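Local coordinates for protein putative oxidoreductase (PDB 2ISM) that is probably a redox enzyme, built on a beta-propeller of four-stranded antiparallel blades and carrying a bound calcium ion, at residues B[111-115]-B[116-120]; B[165-169]-B[170-174]. All coordinates share one frame; numbering follows the deposited sequence.

Interaction 1: B[111-115]-B[116-120]; sequences RHLGE and RGVLD
R111 pairs with V118 at the end of a beta hairpin in one blade of the propeller. Both hydrogen bonds of this antiparallel pair form: R111 N to V118 O is 2.7 Å and V118 N to R111 O is 3.1 Å. H112 and G117 form the next, non-hydrogen-bonded pair. Beyond them L113 N donates to R116 O at 2.8 Å, which closes the hairpin across its two connecting residues, G114 and E115. G114 takes backbone angles (phi 106°, psi -85°) that leave no room for a side chain beside the carbonyl oxygen of L113. Its N stands 3.4 Å above the H112 ring, over the centre. On the opposite face of the hairpin, L113 CD1 reaches over to V118 CG2 at 3.9 Å, and the two side chains cross at about a right angle. L113 CG lies beside its backbone N (chi1 -60°), the setting in which CD1 meets V118. E115 and R116 run side by side at the tip, with a long salt bridge, E115 OE2 to R116 NH1 at 3.7 Å. At the other end, water 1 donates to D120 OD1 at 2.7 Å and accepts a weak bond from R111 NH2. D120 OD2 has its own salt bridge to R109. The turn joins strands 104-112 and 117-127 at the surface. H112 packs edge-to-face with F86 and bonds through ND1 to Y64 OH, on strand 60-66 of the preceding blade.

Interaction 2: B[165-169]-B[170-174]; sequences ASLGG and KILRL
K170 curls its side chain back over the loop that precedes it, so that NZ reaches the carbonyls of S166 and G168. CG lies beside the backbone N, opposite the carbonyl carbon. Two bends follow, at chi2 (-72°) and at chi4 (-61°), with a straight section between them. NZ donates to S166 O at 2.8 Å and to G168 O at 2.9 Å. The approach to S166 O is from above the carbonyl plane, 39° out of it. NZ is only moderately tilted from the plane of the G168 carbonyl. The methylenes follow the same path: CG lies 3.4 Å from G168 O, and CE lies 3.2 Å from S166 O. D163 O also accepts from NZ, and A161 O does so weakly. The buried ammonium is therefore met by backbone oxygens on the loop. This loop leads from strand 148-151 into strand 170-174, the third strand of a propeller blade. An ST turn shapes it, because S166 OG accepts from G168 N at 3.1 Å. G169 takes a positive phi, a region glycine enters easily. T152 OG1 is hydrogen-bonded to both L167 O and K170 N. The CA-CB bond of L167 points away from 170-174, yet its CD2 meets L172 CD2 at 4.2 Å. L167 also touches I127, and L172 touches L124, both on strand 117-127 of the blade before.

In the fold
Strand 23-27 joins the blade completed by the C-terminal strands. The chain then builds one whole blade, 33-38 to 60-66, and interaction 1 falls in the next. That contact closes the turn between its last two strands, 104-112 and 117-127. Strand 117-127 then leads to the following blade, whose strands are 140-142, 148-151, 170-174 and 196-199. Interaction 2 closes the end of the loop that joins the second of these to the third. The two contacts are in series and neither nest nor cross. The centres of interactions 1 and 2 are about 27 Å apart, their nearest atoms about 13 Å. Strand 117-127 connects them, starting at interaction 1 and packing further along against interaction 2.

Interaction 1: B[111-115]-B[116-120]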
# COMPACT_ATOMS: atom_id res chain seq x y z
N ARG B 111 -5.99 -6.25 32.15
CA ARG B 111 -7.26 -6.85 31.77
C ARG B 111 -8.12 -5.75 31.15
O ARG B 111 -8.34 -4.69 31.75
CB ARG B 111 -7.97 -7.45 33.00
CG ARG B 111 -9.41 -7.89 32.72
CD ARG B 111 -10.03 -8.59 33.92
NE ARG B 111 -9.57 -9.98 34.03
CZ ARG B 111 -9.98 -10.96 33.24
NH1 ARG B 111 -10.86 -10.72 32.28
NH2 ARG B 111 -9.51 -12.19 33.41
N HIS B 112 -8.60 -6.00 29.94
CA HIS B 112 -9.42 -5.06 29.19
C HIS B 112 -10.85 -5.02 29.72
O HIS B 112 -11.50 -6.06 29.82
CB HIS B 112 -9.43 -5.46 27.71
CG HIS B 112 -10.28 -4.58 26.84
ND1 HIS B 112 -9.96 -3.26 26.58
CD2 HIS B 112 -11.42 -4.83 26.16
CE1 HIS B 112 -10.87 -2.75 25.78
NE2 HIS B 112 -11.77 -3.68 25.51
N LEU B 113 -11.32 -3.83 30.06
CA LEU B 113 -12.68 -3.66 30.59
C LEU B 113 -13.53 -2.78 29.69
O LEU B 113 -14.57 -2.28 30.11
CB LEU B 113 -12.62 -3.06 32.00
CG LEU B 113 -11.86 -3.86 33.06
CD1 LEU B 113 -11.79 -3.07 34.36
CD2 LEU B 113 -12.56 -5.20 33.27
N GLY B 114 -13.09 -2.60 28.45
CA GLY B 114 -13.84 -1.78 27.52
C GLY B 114 -13.21 -0.43 27.26
O GLY B 114 -12.47 -0.26 26.29
N GLU B 115 -13.49 0.54 28.12
CA GLU B 115 -12.94 1.88 27.97
C GLU B 115 -11.71 2.07 28.86
O GLU B 115 -11.02 3.09 28.79
CB GLU B 115 -14.01 2.93 28.33
CG GLU B 115 -13.63 4.35 27.98
CD GLU B 115 -14.63 5.38 28.48
OE1 GLU B 115 -14.44 6.58 28.19
OE2 GLU B 115 -15.60 4.98 29.17
N ARG B 116 -11.44 1.07 29.70
CA ARG B 116 -10.30 1.12 30.61
C ARG B 116 -9.63 -0.23 30.75
O ARG B 116 -10.18 -1.26 30.36
CB ARG B 116 -10.74 1.59 32.00
CG ARG B 116 -11.17 3.05 32.09
CD ARG B 116 -11.54 3.41 33.52
NE ARG B 116 -11.83 4.83 33.69
CZ ARG B 116 -12.85 5.47 33.13
NH1 ARG B 116 -13.70 4.81 32.34
NH2 ARG B 116 -13.03 6.76 33.36
N GLY B 117 -8.43 -0.22 31.32
CA GLY B 117 -7.69 -1.44 31.54
C GLY B 117 -7.12 -1.38 32.94
O GLY B 117 -6.87 -0.30 33.47
N VAL B 118 -6.94 -2.55 33.56
CA VAL B 118 -6.38 -2.61 34.90
C VAL B 118 -5.32 -3.71 34.96
O VAL B 118 -5.49 -4.78 34.37
CB VAL B 118 -7.46 -2.90 35.98
CG1 VAL B 118 -8.41 -1.71 36.09
CG2 VAL B 118 -8.24 -4.16 35.64
N LEU B 119 -4.24 -3.43 35.68
CA LEU B 119 -3.15 -4.38 35.82
C LEU B 119 -3.67 -5.77 36.17
O LEU B 119 -4.44 -5.93 37.11
CB LEU B 119 -2.18 -3.91 36.91
CG LEU B 119 -0.70 -3.79 36.55
CD1 LEU B 119 0.10 -3.59 37.83
CD2 LEU B 119 -0.21 -5.03 35.82
N ASP B 120 -3.25 -6.76 35.40
CA ASP B 120 -3.65 -8.14 35.66
C ASP B 120 -2.49 -8.83 36.37
O ASP B 120 -2.63 -9.29 37.50
CB ASP B 120 -3.97 -8.85 34.34
CG ASP B 120 -4.26 -10.33 34.54
OD1 ASP B 120 -5.09 -10.67 35.40
OD2 ASP B 120 -3.65 -11.15 33.81
O HOH W 1 -6.29 -12.85 34.35

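Interaction 2: B[165-169]-B[170-174]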
# COMPACT_ATOMS: atom_id res chain seq x y z
N ALA B 165 23.01 -15.80 29.83
CA ALA B 165 22.39 -15.82 31.15
C ALA B 165 21.68 -14.51 31.48
O ALA B 165 20.95 -14.42 32.47
CB ALA B 165 23.44 -16.13 32.22
N SER B 166 21.90 -13.49 30.65
CA SER B 166 21.27 -12.19 30.85
C SER B 166 20.12 -11.94 29.87
O SER B 166 20.22 -12.29 28.70
CB SER B 166 22.31 -11.07 30.70
OG SER B 166 21.69 -9.80 30.74
N LEU B 167 19.05 -11.32 30.36
CA LEU B 167 17.90 -11.01 29.50
C LEU B 167 18.14 -9.72 28.72
O LEU B 167 17.30 -9.31 27.92
CB LEU B 167 16.63 -10.85 30.35
CG LEU B 167 16.05 -12.06 31.09
CD1 LEU B 167 14.86 -11.61 31.94
CD2 LEU B 167 15.62 -13.12 30.08
N GLY B 168 19.29 -9.07 28.96
CA GLY B 168 19.60 -7.82 28.29
C GLY B 168 20.35 -7.92 26.97
O GLY B 168 21.19 -8.81 26.79
N GLY B 169 20.06 -7.00 26.05
CA GLY B 169 20.71 -7.00 24.75
C GLY B 169 20.24 -8.20 23.95
O GLY B 169 21.01 -8.82 23.23
N LYS B 170 18.95 -8.50 24.08
CA LYS B 170 18.35 -9.65 23.43
C LYS B 170 17.01 -9.36 22.77
O LYS B 170 16.47 -8.26 22.86
CB LYS B 170 18.05 -10.74 24.47
CG LYS B 170 19.19 -11.13 25.41
CD LYS B 170 20.27 -11.93 24.69
CE LYS B 170 21.22 -12.58 25.69
NZ LYS B 170 21.92 -11.58 26.54
N ILE B 171 16.51 -10.37 22.08
CA ILE B 171 15.18 -10.35 21.52
C ILE B 171 14.67 -11.65 22.14
O ILE B 171 15.28 -12.71 21.97
CB ILE B 171 15.13 -10.46 19.98
CG1 ILE B 171 15.53 -9.11 19.36
CG2 ILE B 171 13.70 -10.79 19.53
CD1 ILE B 171 15.43 -9.08 17.83
N LEU B 172 13.60 -11.55 22.92
CA LEU B 172 13.04 -12.70 23.59
C LEU B 172 11.77 -13.16 22.89
O LEU B 172 11.13 -12.37 22.21
CB LEU B 172 12.72 -12.34 25.05
CG LEU B 172 13.78 -11.53 25.80
CD1 LEU B 172 13.22 -11.09 27.16
CD2 LEU B 172 15.04 -12.35 25.97
N ARG B 173 11.43 -14.43 23.06
CA ARG B 173 10.20 -14.96 22.47
C ARG B 173 9.49 -15.81 23.52
O ARG B 173 10.05 -16.78 24.04
CB ARG B 173 10.49 -15.81 21.23
CG ARG B 173 9.21 -16.14 20.48
CD ARG B 173 9.47 -16.99 19.25
NE ARG B 173 9.96 -18.31 19.61
CZ ARG B 173 9.74 -19.40 18.90
NH1 ARG B 173 9.03 -19.33 17.78
NH2 ARG B 173 10.22 -20.57 19.29
N LEU B 174 8.26 -15.43 23.82
CA LEU B 174 7.48 -16.11 24.84
C LEU B 174 6.09 -16.50 24.33
O LEU B 174 5.67 -16.06 23.27
CB LEU B 174 7.28 -15.16 26.03
CG LEU B 174 8.43 -14.25 26.47
CD1 LEU B 174 7.89 -13.22 27.45
CD2 LEU B 174 9.55 -15.07 27.09